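Local coordinates for protein alkylhalidase CmlS (Streptomyces venezuelae, PDB 3I3L) that acts as a flavin-dependent halogenase in chloramphenicol biosynthesis and carries a covalently attached FAD cofactor, at residues Glu53-Ala56 against Phe57-Arg61; Glu64-Pro68 against Gly69-Ile73; Tyr489-Pro493 against Ile494-Leu498. One frame throughout, in Å; residues are numbered along the deposited sequence.

Contact 1: Glu53-Ala56 against Phe57-Arg61; sequences ERSA and FPRYR. With FAD (flavin-adenine dinucleotide), chain B.
The Glu53 chain leaves with CG opposite the backbone N (chi1 165°) and bends at chi2, which sets CG against the Phe57 ring and turns the carboxylate to the FAD ribose. Glu53 CG lies 3.5 Å from Phe57 CE1, the two side chains crossing at about a right angle. Each ribose hydroxyl gives a hydrogen bond to one carboxylate oxygen: FAD O3B to Glu53 OE1 at 2.9 Å, and FAD O2B to Glu53 OE2, modelled very short and uncertain in length. Ser55 N also donates to Glu53 OE2, reaching the anti lone pair at 2.9 Å, and Gly31 N supplies Glu53 OE1, so two bonds at each oxygen fix the rotation of the group. A glutamine here would probably set its NH2 against the N-H of Ser55 or Gly31, leaving that donor without its acceptor and one ribose hydroxyl without its present one.

After a cis peptide before Pro58 the chain folds back, bringing Arg59 CG to 4.0 Å from Ser55 CB. One face of the Arg59 guanidinium rests against Phe57 CZ, while NE and NH1 both donate to FAD O3B, NH1 at 3.0 Å; Asp131 forms a salt bridge with NH1. The Arg54 guanidinium lies with a face over FAD C8A of the adenine, and its NE bonds FAD O2B. Farther along, Arg61 NE and NH2 grip FAD O1A of the diphosphate in the guanidinium plane, NH2 at 2.8 Å. An acidic side chain just past the second strand, taking both ribose hydroxyls, is the hallmark of the Rossmann-type FAD-binding fold.

Contact 2: Glu64-Pro68 against Gly69-Ile73; sequences ESLLP and GTMSI. With FAD (flavin-adenine dinucleotide), chain B.
Leu67 occupies the N-cap of helix 68-76 although its side chain has no polar atom, and a water joins its backbone N to Thr70 OG1 in the first turn. This water accepts from Leu67 N at 2.8 Å and is hydrogen-bonded to Thr70 OG1, which also has a weak bond to His329 on helix 327-347. Pro68 starts the helix, where its lack of an N-H costs nothing. Leu67 O receives weak bonds from Thr70 N and Met71 N, and the next i+4 bond, Ser72 N to Pro68 O, is firmer at 2.9 Å and 161°.

Ahead of the cap the extended chain passes the flavin. FAD N3 donates to Ser65 O at 2.6 Å and Ser65 N donates to FAD O4 at 3.2 Å, so one residue's backbone pairs with the rim of the pyrimidine ring. Leu66 packs on Val328 and on strand 122-124, which Met71 also touches. The Met71 chain, bent at chi2 (-77°) and again at chi3, doubles back across Leu66 at about a right angle, placing its CE 3.9 Å from Leu66 CD1.

Contact 3: Tyr489-Pro493 against Ile494-Leu498; sequences YRVEP and IGFRL
Leu498 lays CD2 over one face of the Tyr489 ring, a CH-pi contact with CD2 4.0 Å from the ring centroid and 29° off its normal. Its other methyl, CD1, meets Val491 CG2 at 3.8 Å, since Val491 and Leu498 form an antiparallel non-hydrogen-bonded pair with side chains on the same face of the sheet. Trp358 of helix 352-382 packs on both, and Tyr489 OH is hydrogen-bonded to Glu351.

The next pair closes the strands: Glu492 N donates to Arg497 O at 2.9 Å. Inside the loop Phe496 N returns to Glu492 O, also at 2.9 Å. The Glu492 chain, its CG anti to N (chi1 -164°) and bent at chi2, curls back so its carboxylate accepts from two backbone N-H groups. OE1 is met by Gly495 N on its syn side in a short bond, OE2 by Ile494 N from above the carboxylate plane at 2.9 Å. A water donating to Glu492 OE1 accepts from Arg497 N, so the same oxygen also helps hold the far side of the loop. Phe496 takes a positive phi of 75° and turns one ring face to Pro493 O, 3.8 Å above the plane, with Val491 CG1 at the ring edge. Three residues in right-handed helical conformation followed by one left-handed residue make the familiar four-residue loop of a beta hairpin, here joining strands 483-491 and 498-506 of the C-terminal domain.

In the fold
Contacts 1 and 2 follow each other along the chain from the end of strand 48-52 into helix 68-76, and both hold FAD, at opposite ends. In contact 1, partly buried, charged side chains serve the adenine, ribose and diphosphate; in contact 2, buried near the centre of the chain, backbone atoms read the flavin and apolar packing leads into a helix. Contact 3 is partly buried, away from the FAD site, in the C-terminal domain, and relies on a turn whose N-H groups are held by a carboxylate and on aromatic packing. Its hairpin nevertheless abuts helix 68-76, with Phe496 CZ 4.3 Å from Ile73 O, and helix 327-347 packs against both contacts 2 and 3.

Contact 1: Glu53-Ala56 against Phe57-Arg61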
loop_
_atom_site.group_PDB
_atom_site.type_symbol
_atom_site.label_atom_id
_atom_site.label_comp_id
_atom_site.label_asym_id
_atom_site.label_seq_id
_atom_site.Cartn_x
_atom_site.Cartn_y
_atom_site.Cartn_z
ATOM N N GLU A 53 5.049 13.322 -20.139
ATOM C CA GLU A 53 3.959 12.372 -20.205
ATOM C C GLU A 53 3.667 12.039 -21.666
ATOM O O GLU A 53 3.458 12.957 -22.484
ATOM C CB GLU A 53 2.729 12.981 -19.521
ATOM C CG GLU A 53 1.391 12.266 -19.805
ATOM C CD GLU A 53 1.403 10.787 -19.420
ATOM O OE1 GLU A 53 1.696 10.496 -18.247
ATOM O OE2 GLU A 53 1.143 9.915 -20.283
ATOM N N ARG A 54 3.674 10.753 -22.024
ATOM C CA ARG A 54 3.501 10.396 -23.471
ATOM C C ARG A 54 2.071 10.641 -23.985
ATOM O O ARG A 54 1.850 10.773 -25.201
ATOM C CB ARG A 54 3.850 8.922 -23.718
ATOM C CG ARG A 54 2.960 7.959 -22.901
ATOM C CD ARG A 54 3.282 6.504 -23.155
ATOM N NE ARG A 54 2.328 5.630 -22.421
ATOM C CZ ARG A 54 2.474 4.309 -22.284
ATOM N NH1 ARG A 54 3.555 3.693 -22.821
ATOM N NH2 ARG A 54 1.566 3.603 -21.580
ATOM N N SER A 55 1.085 10.659 -23.089
ATOM C CA SER A 55 -0.305 10.746 -23.548
ATOM C C SER A 55 -0.780 12.171 -23.504
ATOM O O SER A 55 -0.114 13.058 -22.982
ATOM C CB SER A 55 -1.256 9.922 -22.663
ATOM O OG SER A 55 -1.044 8.515 -22.802
ATOM N N ALA A 56 -1.984 12.381 -24.021
ATOM C CA ALA A 56 -2.684 13.608 -23.860
ATOM C C ALA A 56 -3.668 13.352 -22.750
ATOM O O ALA A 56 -4.313 12.281 -22.756
ATOM C CB ALA A 56 -3.444 13.908 -25.180
ATOM N N PHE A 57 -3.792 14.282 -21.788
ATOM C CA PHE A 57 -4.812 14.148 -20.738
ATOM C C PHE A 57 -6.037 14.952 -21.127
ATOM O O PHE A 57 -5.918 16.007 -21.768
ATOM C CB PHE A 57 -4.310 14.627 -19.380
ATOM C CG PHE A 57 -3.368 13.656 -18.688
ATOM C CD1 PHE A 57 -2.788 12.595 -19.388
ATOM C CD2 PHE A 57 -3.058 13.821 -17.344
ATOM C CE1 PHE A 57 -1.922 11.719 -18.773
ATOM C CE2 PHE A 57 -2.194 12.979 -16.739
ATOM C CZ PHE A 57 -1.619 11.884 -17.444
ATOM N N PRO A 58 -7.225 14.481 -20.722
ATOM C CA PRO A 58 -7.444 13.269 -19.891
ATOM C C PRO A 58 -7.290 11.994 -20.693
ATOM O O PRO A 58 -7.545 11.991 -21.901
ATOM C CB PRO A 58 -8.899 13.406 -19.442
ATOM C CG PRO A 58 -9.571 14.215 -20.620
ATOM C CD PRO A 58 -8.482 15.174 -21.080
ATOM N N ARG A 59 -6.848 10.915 -20.029
ATOM C CA ARG A 59 -6.790 9.616 -20.677
ATOM C C ARG A 59 -7.308 8.608 -19.687
ATOM O O ARG A 59 -7.045 8.763 -18.475
ATOM C CB ARG A 59 -5.374 9.287 -21.165
ATOM C CG ARG A 59 -4.285 9.293 -20.109
ATOM C CD ARG A 59 -4.108 7.903 -19.423
ATOM N NE ARG A 59 -3.095 8.039 -18.372
ATOM C CZ ARG A 59 -3.365 8.398 -17.117
ATOM N NH1 ARG A 59 -2.400 8.498 -16.219
ATOM N NH2 ARG A 59 -4.616 8.672 -16.760
ATOM N N TYR A 60 -8.069 7.610 -20.204
ATOM C CA TYR A 60 -8.733 6.565 -19.401
ATOM C C TYR A 60 -7.720 5.691 -18.660
ATOM O O TYR A 60 -6.708 5.324 -19.216
ATOM C CB TYR A 60 -9.697 5.675 -20.243
ATOM C CG TYR A 60 -10.194 4.537 -19.380
ATOM C CD1 TYR A 60 -11.351 4.673 -18.606
ATOM C CD2 TYR A 60 -9.434 3.366 -19.250
ATOM C CE1 TYR A 60 -11.744 3.670 -17.735
ATOM C CE2 TYR A 60 -9.806 2.344 -18.357
ATOM C CZ TYR A 60 -10.968 2.501 -17.623
ATOM O OH TYR A 60 -11.317 1.508 -16.751
ATOM N N ARG A 61 -8.023 5.346 -17.405
ATOM C CA ARG A 61 -7.137 4.521 -16.595
ATOM C C ARG A 61 -7.938 3.801 -15.491
ATOM O O ARG A 61 -8.771 4.379 -14.834
ATOM C CB ARG A 61 -6.051 5.392 -15.983
ATOM C CG ARG A 61 -4.982 4.682 -15.212
ATOM C CD ARG A 61 -4.038 4.043 -16.184
ATOM N NE ARG A 61 -2.835 3.478 -15.544
ATOM C CZ ARG A 61 -2.809 2.443 -14.693
ATOM N NH1 ARG A 61 -3.922 1.806 -14.325
ATOM N NH2 ARG A 61 -1.647 2.003 -14.251
HETATM P PA FAD B . 0.313 5.035 -13.968
HETATM O O1A FAD B . 0.328 3.906 -14.973
HETATM O O2A FAD B . -1.003 5.364 -13.355
HETATM O O5B FAD B . 0.921 6.362 -14.700
HETATM C C5B FAD B . 2.084 6.271 -15.497
HETATM C C4B FAD B . 2.066 7.294 -16.656
HETATM O O4B FAD B . 3.335 7.192 -17.344
HETATM C C3B FAD B . 0.994 7.009 -17.680
HETATM O O3B FAD B . 0.132 8.101 -17.776
HETATM C C2B FAD B . 1.753 6.805 -19.000
HETATM O O2B FAD B . 1.134 7.483 -20.049
HETATM C C1B FAD B . 3.127 7.395 -18.721
HETATM N N9A FAD B . 4.264 6.832 -19.424
HETATM C C8A FAD B . 4.565 5.513 -19.596
HETATM N N7A FAD B . 5.729 5.420 -20.275
HETATM C C5A FAD B . 6.140 6.663 -20.617
HETATM C C6A FAD B . 7.241 7.119 -21.319
HETATM N N6A FAD B . 8.139 6.279 -21.800
HETATM N N1A FAD B . 7.402 8.472 -21.449
HETATM C C2A FAD B . 6.489 9.364 -20.943
HETATM N N3A FAD B . 5.418 8.897 -20.245
HETATM C C4A FAD B . 5.242 7.568 -20.079
HETATM N N1 FAD B . -4.853 1.135 -7.452
HETATM C C2 FAD B . -5.589 1.708 -6.429
HETATM O O2 FAD B . -5.021 2.515 -5.705
HETATM N N3 FAD B . -6.899 1.369 -6.214
HETATM C C4 FAD B . -7.523 0.449 -7.015
HETATM O O4 FAD B . -8.748 0.171 -6.807
HETATM C C4X FAD B . -6.782 -0.160 -8.030
HETATM N N5 FAD B . -7.380 -1.069 -8.859
HETATM C C5X FAD B . -6.671 -1.584 -9.921
HETATM C C6 FAD B . -7.270 -2.526 -10.769
HETATM C C7 FAD B . -6.533 -3.095 -11.780
HETATM C C7M FAD B . -7.153 -4.098 -12.723
HETATM C C8 FAD B . -5.220 -2.674 -11.965
HETATM C C8M FAD B . -4.422 -3.182 -13.098
HETATM C C9 FAD B . -4.593 -1.768 -11.102
HETATM C C9A FAD B . -5.359 -1.229 -10.080
HETATM N N10 FAD B . -4.755 -0.299 -9.283
HETATM C C10 FAD B . -5.433 0.200 -8.236
HETATM C "C1'" FAD B . -3.291 -0.106 -9.490
HETATM C "C2'" FAD B . -2.997 1.348 -9.775
HETATM O "O2'" FAD B . -3.831 1.756 -10.783
HETATM C "C3'" FAD B . -1.561 1.667 -10.095
HETATM O "O3'" FAD B . -0.746 1.293 -9.006
HETATM C "C4'" FAD B . -1.372 3.204 -10.323
HETATM O "O4'" FAD B . -2.004 3.637 -11.496
HETATM C "C5'" FAD B . 0.109 3.517 -10.483
HETATM O "O5'" FAD B . 0.306 4.896 -10.614
HETATM P P FAD B . 1.600 5.325 -11.410
HETATM O O1P FAD B . 2.784 4.522 -10.916
HETATM O O2P FAD B . 1.706 6.846 -11.425
HETATM O O3P FAD B . 1.422 4.718 -12.899
#

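Contact 2: Glu64-Pro68 against Gly69-Ile73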
loop_
_atom_site.group_PDB
_atom_site.type_symbol
_atom_site.label_atom_id
_atom_site.label_comp_id
_atom_site.label_asym_id
_atom_site.label_seq_id
_atom_site.Cartn_x
_atom_site.Cartn_y
_atom_site.Cartn_z
ATOM N N GLU A 64 -9.264 2.713 -9.356
ATOM C CA GLU A 64 -10.147 3.808 -9.022
ATOM C C GLU A 64 -10.409 4.056 -7.536
ATOM O O GLU A 64 -11.010 5.094 -7.171
ATOM C CB GLU A 64 -11.454 3.597 -9.763
ATOM C CG GLU A 64 -11.216 3.639 -11.287
ATOM C CD GLU A 64 -12.252 2.864 -12.066
ATOM O OE1 GLU A 64 -12.543 1.691 -11.705
ATOM O OE2 GLU A 64 -12.754 3.436 -13.065
ATOM N N SER A 65 -9.981 3.127 -6.680
ATOM C CA SER A 65 -10.377 3.215 -5.268
ATOM C C SER A 65 -9.161 3.596 -4.447
ATOM O O SER A 65 -8.123 2.867 -4.429
ATOM C CB SER A 65 -10.994 1.889 -4.787
ATOM O OG SER A 65 -11.358 1.914 -3.427
ATOM N N LEU A 66 -9.277 4.751 -3.780
ATOM C CA LEU A 66 -8.151 5.352 -3.060
ATOM C C LEU A 66 -8.154 5.150 -1.552
ATOM O O LEU A 66 -9.114 4.575 -0.978
ATOM C CB LEU A 66 -8.093 6.828 -3.411
ATOM C CG LEU A 66 -8.100 7.144 -4.931
ATOM C CD1 LEU A 66 -7.830 8.622 -5.179
ATOM C CD2 LEU A 66 -7.034 6.264 -5.623
ATOM N N LEU A 67 -7.098 5.633 -0.885
ATOM C CA LEU A 67 -6.941 5.367 0.565
ATOM C C LEU A 67 -6.708 6.673 1.333
ATOM O O LEU A 67 -6.248 7.692 0.763
ATOM C CB LEU A 67 -5.795 4.360 0.808
ATOM C CG LEU A 67 -6.025 2.900 0.335
ATOM C CD1 LEU A 67 -4.693 2.032 0.511
ATOM C CD2 LEU A 67 -7.227 2.205 1.078
ATOM N N PRO A 68 -7.041 6.668 2.607
ATOM C CA PRO A 68 -6.863 7.858 3.474
ATOM C C PRO A 68 -5.453 8.401 3.443
ATOM O O PRO A 68 -5.264 9.631 3.501
ATOM C CB PRO A 68 -7.173 7.315 4.888
ATOM C CG PRO A 68 -8.188 6.250 4.633
ATOM C CD PRO A 68 -7.745 5.589 3.306
ATOM N N GLY A 69 -4.468 7.496 3.369
ATOM C CA GLY A 69 -3.051 7.896 3.404
ATOM C C GLY A 69 -2.684 8.802 2.236
ATOM O O GLY A 69 -1.840 9.690 2.362
ATOM N N THR A 70 -3.313 8.574 1.094
ATOM C CA THR A 70 -3.067 9.388 -0.089
ATOM C C THR A 70 -3.764 10.752 -0.004
ATOM O O THR A 70 -3.193 11.750 -0.477
ATOM C CB THR A 70 -3.567 8.667 -1.368
ATOM O OG1 THR A 70 -2.757 7.507 -1.605
ATOM C CG2 THR A 70 -3.555 9.590 -2.598
ATOM N N MET A 71 -4.970 10.801 0.594
ATOM C CA MET A 71 -5.661 12.088 0.812
ATOM C C MET A 71 -4.839 12.938 1.771
ATOM O O MET A 71 -4.730 14.127 1.587
ATOM C CB MET A 71 -7.079 11.915 1.384
ATOM C CG MET A 71 -7.884 10.748 0.769
ATOM S SD MET A 71 -8.525 11.168 -0.847
ATOM C CE MET A 71 -7.251 10.665 -1.889
ATOM N N SER A 72 -4.274 12.311 2.790
ATOM C CA SER A 72 -3.421 13.009 3.723
ATOM C C SER A 72 -2.266 13.688 2.964
ATOM O O SER A 72 -1.910 14.825 3.254
ATOM C CB SER A 72 -2.893 12.038 4.759
ATOM O OG SER A 72 -1.930 12.666 5.536
ATOM N N ILE A 73 -1.688 12.988 1.991
ATOM C CA ILE A 73 -0.539 13.503 1.286
ATOM C C ILE A 73 -0.959 14.668 0.419
ATOM O O ILE A 73 -0.326 15.724 0.425
ATOM C CB ILE A 73 0.150 12.429 0.404
ATOM C CG1 ILE A 73 0.973 11.452 1.273
ATOM C CG2 ILE A 73 1.108 13.118 -0.647
ATOM C CD1 ILE A 73 1.487 10.236 0.511
HETATM P PA FAD B . 0.313 5.035 -13.968
HETATM O O1A FAD B . 0.328 3.906 -14.973
HETATM O O2A FAD B . -1.003 5.364 -13.355
HETATM O O5B FAD B . 0.921 6.362 -14.700
HETATM C C5B FAD B . 2.084 6.271 -15.497
HETATM C C4B FAD B . 2.066 7.294 -16.656
HETATM O O4B FAD B . 3.335 7.192 -17.344
HETATM C C3B FAD B . 0.994 7.009 -17.680
HETATM O O3B FAD B . 0.132 8.101 -17.776
HETATM C C2B FAD B . 1.753 6.805 -19.000
HETATM O O2B FAD B . 1.134 7.483 -20.049
HETATM C C1B FAD B . 3.127 7.395 -18.721
HETATM N N9A FAD B . 4.264 6.832 -19.424
HETATM C C8A FAD B . 4.565 5.513 -19.596
HETATM N N7A FAD B . 5.729 5.420 -20.275
HETATM C C5A FAD B . 6.140 6.663 -20.617
HETATM C C6A FAD B . 7.241 7.119 -21.319
HETATM N N6A FAD B . 8.139 6.279 -21.800
HETATM N N1A FAD B . 7.402 8.472 -21.449
HETATM C C2A FAD B . 6.489 9.364 -20.943
HETATM N N3A FAD B . 5.418 8.897 -20.245
HETATM C C4A FAD B . 5.242 7.568 -20.079
HETATM N N1 FAD B . -4.853 1.135 -7.452
HETATM C C2 FAD B . -5.589 1.708 -6.429
HETATM O O2 FAD B . -5.021 2.515 -5.705
HETATM N N3 FAD B . -6.899 1.369 -6.214
HETATM C C4 FAD B . -7.523 0.449 -7.015
HETATM O O4 FAD B . -8.748 0.171 -6.807
HETATM C C4X FAD B . -6.782 -0.160 -8.030
HETATM N N5 FAD B . -7.380 -1.069 -8.859
HETATM C C5X FAD B . -6.671 -1.584 -9.921
HETATM C C6 FAD B . -7.270 -2.526 -10.769
HETATM C C7 FAD B . -6.533 -3.095 -11.780
HETATM C C7M FAD B . -7.153 -4.098 -12.723
HETATM C C8 FAD B . -5.220 -2.674 -11.965
HETATM C C8M FAD B . -4.422 -3.182 -13.098
HETATM C C9 FAD B . -4.593 -1.768 -11.102
HETATM C C9A FAD B . -5.359 -1.229 -10.080
HETATM N N10 FAD B . -4.755 -0.299 -9.283
HETATM C C10 FAD B . -5.433 0.200 -8.236
HETATM C "C1'" FAD B . -3.291 -0.106 -9.490
HETATM C "C2'" FAD B . -2.997 1.348 -9.775
HETATM O "O2'" FAD B . -3.831 1.756 -10.783
HETATM C "C3'" FAD B . -1.561 1.667 -10.095
HETATM O "O3'" FAD B . -0.746 1.293 -9.006
HETATM C "C4'" FAD B . -1.372 3.204 -10.323
HETATM O "O4'" FAD B . -2.004 3.637 -11.496
HETATM C "C5'" FAD B . 0.109 3.517 -10.483
HETATM O "O5'" FAD B . 0.306 4.896 -10.614
HETATM P P FAD B . 1.600 5.325 -11.410
HETATM O O1P FAD B . 2.784 4.522 -10.916
HETATM O O2P FAD B . 1.706 6.846 -11.425
HETATM O O3P FAD B . 1.422 4.718 -12.899
HETATM O O HOH W 1 -4.812 5.922 -2.490
#

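Contact 3: Tyr489-Pro493 against Ile494-Leu498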
loop_
_atom_site.group_PDB
_atom_site.type_symbol
_atom_site.label_atom_id
_atom_site.label_comp_id
_atom_site.label_asym_id
_atom_site.label_seq_id
_atom_site.Cartn_x
_atom_site.Cartn_y
_atom_site.Cartn_z
ATOM N N TYR A 489 16.310 7.374 8.460
ATOM C CA TYR A 489 15.639 8.514 7.882
ATOM C C TYR A 489 14.160 8.473 8.089
ATOM O O TYR A 489 13.550 7.382 8.241
ATOM C CB TYR A 489 15.964 8.624 6.398
ATOM C CG TYR A 489 17.433 8.931 6.105
ATOM C CD1 TYR A 489 17.961 10.208 6.346
ATOM C CD2 TYR A 489 18.271 7.982 5.593
ATOM C CE1 TYR A 489 19.285 10.503 6.078
ATOM C CE2 TYR A 489 19.629 8.274 5.311
ATOM C CZ TYR A 489 20.087 9.554 5.539
ATOM O OH TYR A 489 21.386 9.854 5.271
ATOM N N ARG A 490 13.565 9.654 8.093
ATOM C CA ARG A 490 12.117 9.746 8.160
ATOM C C ARG A 490 11.681 10.977 7.398
ATOM O O ARG A 490 12.296 12.013 7.531
ATOM C CB ARG A 490 11.668 9.743 9.648
ATOM C CG ARG A 490 10.380 10.450 10.009
ATOM C CD ARG A 490 10.660 11.796 10.782
ATOM N NE ARG A 490 9.456 12.512 11.307
ATOM C CZ ARG A 490 8.230 11.976 11.476
ATOM N NH1 ARG A 490 7.967 10.710 11.153
ATOM N NH2 ARG A 490 7.238 12.715 11.958
ATOM N N VAL A 491 10.634 10.873 6.581
ATOM C CA VAL A 491 10.090 12.052 5.933
ATOM C C VAL A 491 9.252 12.849 6.914
ATOM O O VAL A 491 8.272 12.346 7.405
ATOM C CB VAL A 491 9.198 11.648 4.768
ATOM C CG1 VAL A 491 8.544 12.858 4.172
ATOM C CG2 VAL A 491 10.061 10.863 3.683
ATOM N N GLU A 492 9.616 14.105 7.176
ATOM C CA GLU A 492 8.793 14.993 8.016
ATOM C C GLU A 492 7.475 15.310 7.331
ATOM O O GLU A 492 7.469 15.782 6.206
ATOM C CB GLU A 492 9.580 16.305 8.296
ATOM C CG GLU A 492 9.020 17.138 9.439
ATOM C CD GLU A 492 7.828 17.919 9.014
ATOM O OE1 GLU A 492 7.869 18.579 7.950
ATOM O OE2 GLU A 492 6.801 17.878 9.725
ATOM N N PRO A 493 6.332 15.077 7.996
ATOM C CA PRO A 493 5.047 15.130 7.224
ATOM C C PRO A 493 4.626 16.497 6.736
ATOM O O PRO A 493 3.977 16.612 5.698
ATOM C CB PRO A 493 3.994 14.567 8.206
ATOM C CG PRO A 493 4.663 14.727 9.590
ATOM C CD PRO A 493 6.144 14.505 9.348
ATOM N N ILE A 494 4.975 17.554 7.460
ATOM C CA ILE A 494 4.467 18.885 7.069
ATOM C C ILE A 494 5.254 19.521 5.909
ATOM O O ILE A 494 4.665 20.042 4.962
ATOM C CB ILE A 494 4.449 19.861 8.273
ATOM C CG1 ILE A 494 3.660 19.240 9.433
ATOM C CG2 ILE A 494 3.907 21.264 7.861
ATOM C CD1 ILE A 494 3.123 20.228 10.414
ATOM N N GLY A 495 6.565 19.461 5.979
ATOM C CA GLY A 495 7.383 20.124 4.977
ATOM C C GLY A 495 8.061 19.150 4.023
ATOM O O GLY A 495 8.645 19.561 3.065
ATOM N N PHE A 496 7.980 17.846 4.302
ATOM C CA PHE A 496 8.463 16.796 3.409
ATOM C C PHE A 496 9.984 16.620 3.350
ATOM O O PHE A 496 10.483 15.927 2.457
ATOM C CB PHE A 496 7.883 16.962 2.027
ATOM C CG PHE A 496 6.421 16.658 1.961
ATOM C CD1 PHE A 496 5.958 15.366 2.198
ATOM C CD2 PHE A 496 5.507 17.642 1.720
ATOM C CE1 PHE A 496 4.579 15.091 2.158
ATOM C CE2 PHE A 496 4.129 17.371 1.640
ATOM C CZ PHE A 496 3.667 16.086 1.844
ATOM N N ARG A 497 10.736 17.204 4.281
ATOM C CA ARG A 497 12.195 17.030 4.216
ATOM C C ARG A 497 12.504 15.642 4.744
ATOM O O ARG A 497 11.817 15.153 5.639
ATOM C CB ARG A 497 12.972 18.086 5.071
ATOM C CG ARG A 497 12.663 19.606 4.721
ATOM C CD ARG A 497 13.464 20.081 3.459
ATOM N NE ARG A 497 12.953 21.352 2.948
ATOM C CZ ARG A 497 13.249 21.889 1.774
ATOM N NH1 ARG A 497 14.140 21.310 0.942
ATOM N NH2 ARG A 497 12.637 23.023 1.415
ATOM N N LEU A 498 13.603 15.065 4.271
ATOM C CA LEU A 498 14.094 13.857 4.840
ATOM C C LEU A 498 14.973 14.191 6.032
ATOM O O LEU A 498 16.041 14.776 5.881
ATOM C CB LEU A 498 14.881 13.030 3.789
ATOM C CG LEU A 498 15.104 11.570 4.196
ATOM C CD1 LEU A 498 13.797 10.820 4.189
ATOM C CD2 LEU A 498 16.194 10.854 3.285
HETATM O O HOH W 2 10.262 19.094 6.833
#